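Local atomic coordinates of transcriptional regulator, TetR family (Myxococcus xanthus, PDB entry 5K7F), a protein that probably represses transcription by binding regulatory DNA as a TetR-type regulator, in a circuit that controls alternative isovaleryl coenzyme A biosynthesis. Residues E76-V79 / L80-Q84; T37-Q40 / E41-A44; E186-A189 / D190-G194. One frame throughout, in Å; residues are numbered along the deposited sequence.

Contact 1: E76-V79 / L80-Q84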
ATOM      1  N   GLU A  76      -0.135   0.323  19.213  1.00 13.06           N
ATOM      2  CA  GLU A  76      -0.288   0.902  20.548  1.00 15.65           C
ATOM      3  C   GLU A  76       1.055   1.306  21.162  1.00 18.78           C
ATOM      4  O   GLU A  76       1.226   2.423  21.659  1.00 14.35           O
ATOM      5  CB  GLU A  76      -0.987  -0.097  21.477  1.00 20.72           C
ATOM      6  CG  GLU A  76      -1.033   0.362  22.932  1.00 26.18           C
ATOM      7  CD  GLU A  76      -1.908   1.593  23.147  1.00 31.44           C
ATOM      8  OE1 GLU A  76      -2.791   1.879  22.283  1.00 26.52           O
ATOM      9  OE2 GLU A  76      -1.722   2.245  24.205  1.00 27.42           O
ATOM     10  N   GLU A  77       2.014   0.388  21.162  1.00 15.56           N
ATOM     11  CA  GLU A  77       3.242   0.578  21.915  1.00 12.37           C
ATOM     12  C   GLU A  77       4.172   1.588  21.258  1.00 12.88           C
ATOM     13  O   GLU A  77       4.889   2.331  21.951  1.00 15.23           O
ATOM     14  CB  GLU A  77       3.923  -0.769  22.056  1.00 11.70           C
ATOM     15  CG  GLU A  77       3.059  -1.727  22.841  1.00 18.28           C
ATOM     16  CD  GLU A  77       3.685  -3.095  22.991  1.00 23.39           C
ATOM     17  OE1 GLU A  77       4.830  -3.292  22.512  1.00 25.28           O
ATOM     18  OE2 GLU A  77       3.024  -3.964  23.604  1.00 22.62           O
ATOM     19  N   GLN A  78       4.208   1.601  19.934  1.00 12.70           N
ATOM     20  CA  GLN A  78       5.146   2.434  19.208  1.00 10.04           C
ATOM     21  C   GLN A  78       4.523   3.691  18.643  1.00  8.71           C
ATOM     22  O   GLN A  78       5.262   4.547  18.149  1.00  9.01           O
ATOM     23  CB  GLN A  78       5.783   1.652  18.060  1.00  7.54           C
ATOM     24  CG  GLN A  78       6.589   0.456  18.455  1.00 10.29           C
ATOM     25  CD  GLN A  78       7.807   0.871  19.292  1.00 13.30           C
ATOM     26  OE1 GLN A  78       8.551   1.790  18.898  1.00 17.04           O
ATOM     27  NE2 GLN A  78       8.016   0.213  20.422  1.00 12.88           N
ATOM     28  N   VAL A  79       3.200   3.816  18.644  1.00 13.57           N
ATOM     29  CA  VAL A  79       2.580   4.985  18.030  1.00  7.99           C
ATOM     30  C   VAL A  79       1.599   5.638  19.004  1.00  8.26           C
ATOM     31  O   VAL A  79       1.880   6.704  19.545  1.00  9.04           O
ATOM     32  CB  VAL A  79       1.899   4.621  16.693  1.00  6.50           C
ATOM     33  CG1 VAL A  79       1.262   5.852  16.095  1.00 12.23           C
ATOM     34  CG2 VAL A  79       2.877   4.002  15.702  1.00  7.58           C
ATOM     35  N   LEU A  80       0.459   4.991  19.264  1.00  9.00           N
ATOM     36  CA  LEU A  80      -0.608   5.642  20.036  1.00  9.47           C
ATOM     37  C   LEU A  80      -0.171   6.064  21.438  1.00 13.61           C
ATOM     38  O   LEU A  80      -0.494   7.166  21.907  1.00 15.56           O
ATOM     39  CB  LEU A  80      -1.802   4.714  20.152  1.00 14.78           C
ATOM     40  CG  LEU A  80      -2.548   4.540  18.883  1.00 11.29           C
ATOM     41  CD1 LEU A  80      -3.615   3.500  19.135  1.00 19.68           C
ATOM     42  CD2 LEU A  80      -3.218   5.839  18.457  1.00 19.70           C
ATOM     43  N   SER A  81       0.508   5.188  22.154  1.00  9.67           N
ATOM     44  CA  SER A  81       0.871   5.523  23.526  1.00 18.42           C
ATOM     45  C   SER A  81       1.826   6.698  23.559  1.00 12.76           C
ATOM     46  O   SER A  81       1.937   7.363  24.588  1.00 20.50           O
ATOM     47  CB  SER A  81       1.464   4.309  24.218  1.00  9.77           C
ATOM     48  OG  SER A  81       2.685   3.895  23.618  1.00 16.67           O
ATOM     49  N   ARG A  82       2.464   6.995  22.434  1.00 11.18           N
ATOM     50  CA  ARG A  82       3.411   8.078  22.336  1.00  9.68           C
ATOM     51  C   ARG A  82       2.758   9.401  21.978  1.00 14.69           C
ATOM     52  O   ARG A  82       3.392  10.438  22.178  1.00 11.10           O
ATOM     53  CB  ARG A  82       4.492   7.743  21.310  1.00 10.73           C
ATOM     54  CG  ARG A  82       5.147   6.334  21.415  1.00 13.92           C
ATOM     55  CD  ARG A  82       6.164   6.224  22.509  1.00 17.93           C
ATOM     56  NE  ARG A  82       6.637   4.846  22.591  1.00 18.80           N
ATOM     57  CZ  ARG A  82       7.532   4.418  23.460  1.00 28.68           C
ATOM     58  NH1 ARG A  82       8.076   5.267  24.327  1.00 19.39           N
ATOM     59  NH2 ARG A  82       7.875   3.135  23.462  1.00 33.66           N
ATOM     60  N   VAL A  83       1.516   9.406  21.447  1.00 12.90           N
ATOM     61  CA  VAL A  83       0.964  10.643  20.893  1.00 10.96           C
ATOM     62  C   VAL A  83      -0.411  10.963  21.457  1.00 13.53           C
ATOM     63  O   VAL A  83      -0.905  12.086  21.283  1.00 17.07           O
ATOM     64  CB  VAL A  83       0.898  10.592  19.349  1.00 10.97           C
ATOM     65  CG1 VAL A  83       2.285  10.320  18.727  1.00 10.71           C
ATOM     66  CG2 VAL A  83      -0.155   9.562  18.833  1.00 10.71           C
ATOM     67  N   GLN A  84      -1.054  10.005  22.118  1.00 15.42           N
ATOM     68  CA  GLN A  84      -2.487  10.158  22.367  1.00 21.29           C
ATOM     69  C   GLN A  84      -2.803  11.309  23.325  1.00 22.00           C
ATOM     70  O   GLN A  84      -3.925  11.825  23.293  1.00 21.54           O
ATOM     71  CB  GLN A  84      -3.090   8.851  22.892  1.00 23.27           C
ATOM     72  CG  GLN A  84      -2.585   8.440  24.252  1.00 24.45           C
ATOM     73  CD  GLN A  84      -2.846   6.984  24.559  1.00 33.79           C
ATOM     74  OE1 GLN A  84      -3.404   6.258  23.739  1.00 36.91           O
ATOM     75  NE2 GLN A  84      -2.411   6.539  25.738  1.00 34.80           N
TER

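Contact 2: T37-Q40 / E41-A44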
ATOM      1  N   THR A  37       6.048 -21.675   3.998  1.00 29.30           N
ATOM      2  CA  THR A  37       6.673 -21.743   5.310  1.00 20.30           C
ATOM      3  C   THR A  37       5.953 -22.721   6.234  1.00 26.77           C
ATOM      4  O   THR A  37       4.736 -22.632   6.420  1.00 28.31           O
ATOM      5  CB  THR A  37       6.684 -20.361   5.949  1.00 28.47           C
ATOM      6  OG1 THR A  37       7.453 -19.460   5.136  1.00 28.30           O
ATOM      7  CG2 THR A  37       7.291 -20.436   7.351  1.00 26.82           C
ATOM      8  N   SER A  38       6.723 -23.589   6.879  1.00 20.67           N
ATOM      9  CA  SER A  38       6.178 -24.603   7.767  1.00 24.97           C
ATOM     10  C   SER A  38       6.569 -24.357   9.225  1.00 21.39           C
ATOM     11  O   SER A  38       7.540 -23.657   9.542  1.00 14.97           O
ATOM     12  CB  SER A  38       6.658 -25.990   7.335  1.00 20.96           C
ATOM     13  OG  SER A  38       7.981 -26.219   7.814  1.00 20.90           O
ATOM     14  N   MET A  39       5.788 -24.964  10.124  1.00 15.30           N
ATOM     15  CA  MET A  39       6.069 -24.825  11.539  1.00 22.66           C
ATOM     16  C   MET A  39       7.419 -25.434  11.876  1.00 16.30           C
ATOM     17  O   MET A  39       8.140 -24.912  12.723  1.00 17.08           O
ATOM     18  CB  MET A  39       4.937 -25.464  12.348  1.00 31.06           C
ATOM     19  CG  MET A  39       3.579 -24.778  12.152  1.00 19.26           C
ATOM     20  SD  MET A  39       3.499 -23.007  12.624  1.00 24.13           S
ATOM     21  CE  MET A  39       3.830 -23.033  14.369  1.00 26.28           C
ATOM     22  N   GLN A  40       7.805 -26.507  11.171  1.00 21.93           N
ATOM     23  CA  GLN A  40       9.126 -27.084  11.376  1.00 22.96           C
ATOM     24  C   GLN A  40      10.215 -26.102  10.958  1.00 19.70           C
ATOM     25  O   GLN A  40      11.191 -25.900  11.688  1.00 15.97           O
ATOM     26  CB  GLN A  40       9.219 -28.411  10.615  1.00 24.64           C
ATOM     27  CG  GLN A  40      10.605 -28.990  10.406  1.00 30.83           C
ATOM     28  CD  GLN A  40      10.550 -30.320   9.641  1.00 40.81           C
ATOM     29  OE1 GLN A  40       9.926 -31.282  10.093  1.00 40.25           O
ATOM     30  NE2 GLN A  40      11.186 -30.366   8.473  1.00 46.35           N
ATOM     31  N   GLU A  41      10.040 -25.434   9.822  1.00 16.02           N
ATOM     32  CA  GLU A  41      11.025 -24.432   9.404  1.00 15.93           C
ATOM     33  C   GLU A  41      11.090 -23.271  10.386  1.00 13.95           C
ATOM     34  O   GLU A  41      12.171 -22.735  10.664  1.00 17.87           O
ATOM     35  CB  GLU A  41      10.679 -23.918   8.004  1.00 24.93           C
ATOM     36  CG  GLU A  41      10.721 -24.993   6.922  1.00 21.51           C
ATOM     37  CD  GLU A  41      10.351 -24.482   5.549  1.00 28.60           C
ATOM     38  OE1 GLU A  41       9.425 -23.654   5.433  1.00 31.29           O
ATOM     39  OE2 GLU A  41      11.008 -24.916   4.583  1.00 29.74           O
ATOM     40  N   ILE A  42       9.941 -22.863  10.927  1.00 14.83           N
ATOM     41  CA  ILE A  42       9.947 -21.798  11.920  1.00 14.06           C
ATOM     42  C   ILE A  42      10.681 -22.230  13.164  1.00 18.72           C
ATOM     43  O   ILE A  42      11.459 -21.459  13.732  1.00 15.62           O
ATOM     44  CB  ILE A  42       8.521 -21.355  12.262  1.00 13.88           C
ATOM     45  CG1 ILE A  42       7.864 -20.758  11.036  1.00 21.25           C
ATOM     46  CG2 ILE A  42       8.569 -20.357  13.447  1.00 18.57           C
ATOM     47  CD1 ILE A  42       6.431 -20.598  11.230  1.00 18.04           C
ATOM     48  N   ALA A  43      10.435 -23.450  13.633  1.00 16.57           N
ATOM     49  CA  ALA A  43      11.149 -23.906  14.812  1.00 12.26           C
ATOM     50  C   ALA A  43      12.653 -23.858  14.580  1.00 12.23           C
ATOM     51  O   ALA A  43      13.399 -23.353  15.417  1.00 19.41           O
ATOM     52  CB  ALA A  43      10.711 -25.312  15.197  1.00 12.68           C
ATOM     53  N   ALA A  44      13.112 -24.353  13.434  1.00 17.39           N
ATOM     54  CA  ALA A  44      14.549 -24.352  13.165  1.00 15.57           C
ATOM     55  C   ALA A  44      15.107 -22.931  13.092  1.00 18.08           C
ATOM     56  O   ALA A  44      16.181 -22.651  13.635  1.00 19.16           O
ATOM     57  CB  ALA A  44      14.855 -25.112  11.870  1.00 18.88           C
TER

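Contact 3: E186-A189 / D190-G194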
ATOM      1  N   GLU A 186      14.287   9.589   8.528  1.00 10.68           N
ATOM      2  CA  GLU A 186      13.964  10.911   9.061  1.00 10.52           C
ATOM      3  C   GLU A 186      13.698  11.920   7.947  1.00 13.18           C
ATOM      4  O   GLU A 186      12.819  12.778   8.090  1.00 13.52           O
ATOM      5  CB  GLU A 186      15.093  11.402   9.967  1.00 13.48           C
ATOM      6  CG  GLU A 186      15.201  10.617  11.256  1.00 14.33           C
ATOM      7  CD  GLU A 186      16.063  11.291  12.309  1.00 18.35           C
ATOM      8  OE1 GLU A 186      17.163  11.823  12.004  1.00 17.86           O
ATOM      9  OE2 GLU A 186      15.618  11.287  13.469  1.00 16.70           O
ATOM     10  N   GLN A 187      14.446  11.850   6.841  1.00 11.12           N
ATOM     11  CA  GLN A 187      14.182  12.756   5.723  1.00  8.41           C
ATOM     12  C   GLN A 187      12.801  12.479   5.128  1.00  7.81           C
ATOM     13  O   GLN A 187      12.074  13.421   4.774  1.00 11.12           O
ATOM     14  CB  GLN A 187      15.257  12.621   4.650  1.00 10.69           C
ATOM     15  CG  GLN A 187      16.568  13.264   4.987  1.00 13.76           C
ATOM     16  CD  GLN A 187      17.696  12.851   4.047  1.00 12.88           C
ATOM     17  OE1 GLN A 187      17.876  11.680   3.734  1.00 15.17           O
ATOM     18  NE2 GLN A 187      18.459  13.834   3.582  1.00 22.08           N
ATOM     19  N   ILE A 188      12.415  11.198   5.067  1.00  7.58           N
ATOM     20  CA  ILE A 188      11.104  10.821   4.523  1.00  9.97           C
ATOM     21  C   ILE A 188      10.028  11.356   5.447  1.00  7.91           C
ATOM     22  O   ILE A 188       9.067  11.990   4.987  1.00  9.21           O
ATOM     23  CB  ILE A 188      10.954   9.295   4.315  1.00  4.02           C
ATOM     24  CG1 ILE A 188      11.967   8.806   3.257  1.00  6.91           C
ATOM     25  CG2 ILE A 188       9.487   8.957   3.874  1.00  9.87           C
ATOM     26  CD1 ILE A 188      12.261   7.300   3.213  1.00  5.36           C
ATOM     27  N   ALA A 189      10.204  11.192   6.763  1.00  8.92           N
ATOM     28  CA  ALA A 189       9.186  11.693   7.689  1.00  9.47           C
ATOM     29  C   ALA A 189       9.122  13.212   7.674  1.00  9.76           C
ATOM     30  O   ALA A 189       8.025  13.797   7.677  1.00 10.97           O
ATOM     31  CB  ALA A 189       9.446  11.181   9.104  1.00  9.76           C
ATOM     32  N   ASP A 190      10.282  13.882   7.659  1.00 10.04           N
ATOM     33  CA  ASP A 190      10.255  15.338   7.647  1.00 12.91           C
ATOM     34  C   ASP A 190       9.462  15.818   6.439  1.00 13.42           C
ATOM     35  O   ASP A 190       8.675  16.773   6.532  1.00 12.84           O
ATOM     36  CB  ASP A 190      11.682  15.905   7.626  1.00 13.88           C
ATOM     37  CG  ASP A 190      12.371  15.846   8.982  1.00 23.61           C
ATOM     38  OD1 ASP A 190      11.704  15.662  10.016  1.00 20.09           O
ATOM     39  OD2 ASP A 190      13.604  16.015   9.004  1.00 17.79           O
ATOM     40  N   GLY A 191       9.649  15.151   5.309  1.00 10.62           N
ATOM     41  CA  GLY A 191       9.034  15.561   4.063  1.00  8.90           C
ATOM     42  C   GLY A 191       7.551  15.268   3.995  1.00 11.58           C
ATOM     43  O   GLY A 191       6.767  16.098   3.496  1.00 14.47           O
ATOM     44  N   MET A 192       7.156  14.077   4.463  1.00  9.72           N
ATOM     45  CA  MET A 192       5.743  13.689   4.424  1.00  9.59           C
ATOM     46  C   MET A 192       4.913  14.568   5.348  1.00 13.19           C
ATOM     47  O   MET A 192       3.815  15.016   4.991  1.00 12.13           O
ATOM     48  CB  MET A 192       5.589  12.223   4.806  1.00  9.45           C
ATOM     49  CG  MET A 192       5.920  11.271   3.654  1.00 11.32           C
ATOM     50  SD  MET A 192       5.409   9.555   3.931  1.00 10.47           S
ATOM     51  CE  MET A 192       6.246   8.826   2.556  1.00 17.74           C
ATOM     52  N   VAL A 193       5.426  14.824   6.544  1.00  8.49           N
ATOM     53  CA  VAL A 193       4.711  15.648   7.506  1.00 11.77           C
ATOM     54  C   VAL A 193       4.597  17.052   6.975  1.00 10.24           C
ATOM     55  O   VAL A 193       3.579  17.721   7.163  1.00 12.67           O
ATOM     56  CB  VAL A 193       5.414  15.621   8.884  1.00 15.36           C
ATOM     57  CG1 VAL A 193       4.862  16.687   9.790  1.00 18.71           C
ATOM     58  CG2 VAL A 193       5.209  14.263   9.516  1.00 19.55           C
ATOM     59  N   GLY A 194       5.654  17.524   6.311  1.00 10.26           N
ATOM     60  CA  GLY A 194       5.637  18.863   5.743  1.00 16.21           C
ATOM     61  C   GLY A 194       4.615  19.014   4.636  1.00 13.89           C
ATOM     62  O   GLY A 194       4.054  20.102   4.460  1.00 16.94           O
TER

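Contact 1: E76-V79 / L80-Q84
Ser81 and Glu76 meet in a pi-type turn, where helix 60-83 widens in its C-terminal part. The backbone N of Ser81 reaches five residues back to Glu76 O, 2.9 Å away, in a nearly straight bond with the donor in the carbonyl plane. Ser81 OG donates to that same Glu76 O, also at 2.9 Å, from a position slightly tilted out of the plane. A chi1 of 64° sets OG between its own backbone N and carbonyl carbon, which turns the hydroxyl back toward the preceding turn. An alanine here removes the hydroxyl and would probably leave Glu76 O with the Ser81 amide alone of these two donors, the widened turn less firmly held. The Arg82 side chain runs backward past three carbonyls. Its CB lies 3.3 Å from Val79 O, which also accepts from Arg82 N, well above the carbonyl plane. CG lies 3.7 Å from Gln78 O; the bend at chi2 (-78°) then swings CD to 4.1 Å from Glu77 O. NE donates to Glu77 O at 3.1 Å in a bent bond (N-H...O 139°), the oxygen lying at the guanidinium edge and tilted from its plane. At the tip, Arg82 NH2 comes 3.4 Å from the same Glu77 O. Arg82 also touches His99 of helix 89-105, while the carboxylate of Glu77 pairs with Arg19. Val79 packs on Cys96 and Tyr137, and Leu80 on Tyr137 and Phe140. The Glu76 side chain crosses Leu80 at about a right angle and brings OE1 to 3.6 Å from Leu80 CD1.

Contact 2: T37-Q40 / E41-A44
Thr37 meets Ile42 just ahead of the helix, its methyl CG2 lying 3.7 Å from Ile42 CG1 with the two side chains crossing at about a right angle. The Thr37 hydroxyl is engaged elsewhere, by Gly33 O. Ser38 follows as the N-cap and forms a capping box with Glu41. In one direction Glu41 N donates to Ser38 OG at 3.0 Å, nearly straight at 165°; in the other, Ser38 N donates to Glu41 OE1 at 3.1 Å, meeting the anti side of that oxygen from 31° out of the carboxylate plane. With CG beside its own backbone N (chi1 -62°), Glu41 passes CG 3.1 Å from Ser38 OG, and the extended chain beyond it brings OE1 to Ser38 N. The amides of the cap residue and of Glu41 thus gain side-chain acceptors, and Ser38 O takes up Ile42 N as the helical pattern begins. Met39, bent at chi2 and chi3, lies alongside Ile42, SD facing CD1 at 4.0 Å. Gln40 turns its amide oxygen to Lys50 NZ, and its backbone O accepts from Ala44 N. From Ser38 on, the stretch opens the predicted helix-turn-helix motif. Its apolar side chains pack against three helices: Thr37 and Ile42 rest on Leu28 of helix 18-32, Met39, Ile42 and Ala43 on Leu53 of helix 50-56, and Met39 and Ile42 on Leu63 of helix 60-83.

Contact 3: E186-A189 / D190-G194
Ile188 and Met192, one turn apart on the regular alpha helix 185-196 of the TetR-type C-terminal domain, form the tightly packed part of this contact. They lie side by side and point the same way, with Ile188 CG2 only 3.5 Å from Met192 CE. Met192 reaches that methyl because its chain is extended beyond CG (chi3 -170°), running alongside the isoleucine branch. The backbone bond from Met192 N to Ile188 O (2.9 Å) joins the same pair. Trp176, Phe177 and Leu183 cover Ile188, Met192 packs on Ile173 and on Ser165 of the second subunit, so that this face takes part in the dimer contact, and Ala189 and Val193 touch helix 89-105. Within the turn, Val193 CG2 lies 3.4 Å from Ala189 O. The solvent side is looser. Glu186 and Gln187 are exposed and make no side-chain contact with the following turn, although Gln187 OE1 accepts from Thr184 N. Gly191 contributes just its backbone here, its N donating to Gln187 O at 3.0 Å. Asp190 N is held by Glu186 O at 2.8 Å, and the carboxylate carbon CG of Asp190 also sits 3.2 Å from Glu186 O. The negative charge so close to a carbonyl is probably offset by Arg98, whose NH1 forms a salt bridge with Asp190 OD1.

Along the chain the order is contact 2, contact 1, contact 3. Contact 2 begins the predicted helix-turn-helix of the N-terminal part, and contact 1 lies near the far end of helix 60-83, whose early residues Lys60 and Leu63 pack against contact 2. The centres of contacts 2 and 1 are about 32 Å apart, and helix 60-83 runs from beside contact 2 to contact 1, joining the presumed DNA-reading end to the C-terminal helices. Contact 3, on helix 185-196, is about 19 Å from contact 1, centre to centre, and both pack on helix 89-105. The centres of contacts 2 and 3 lie about 38 Å apart on opposite sides of the chain's centre, consistent with DNA binding at one end and subunit contact at the other.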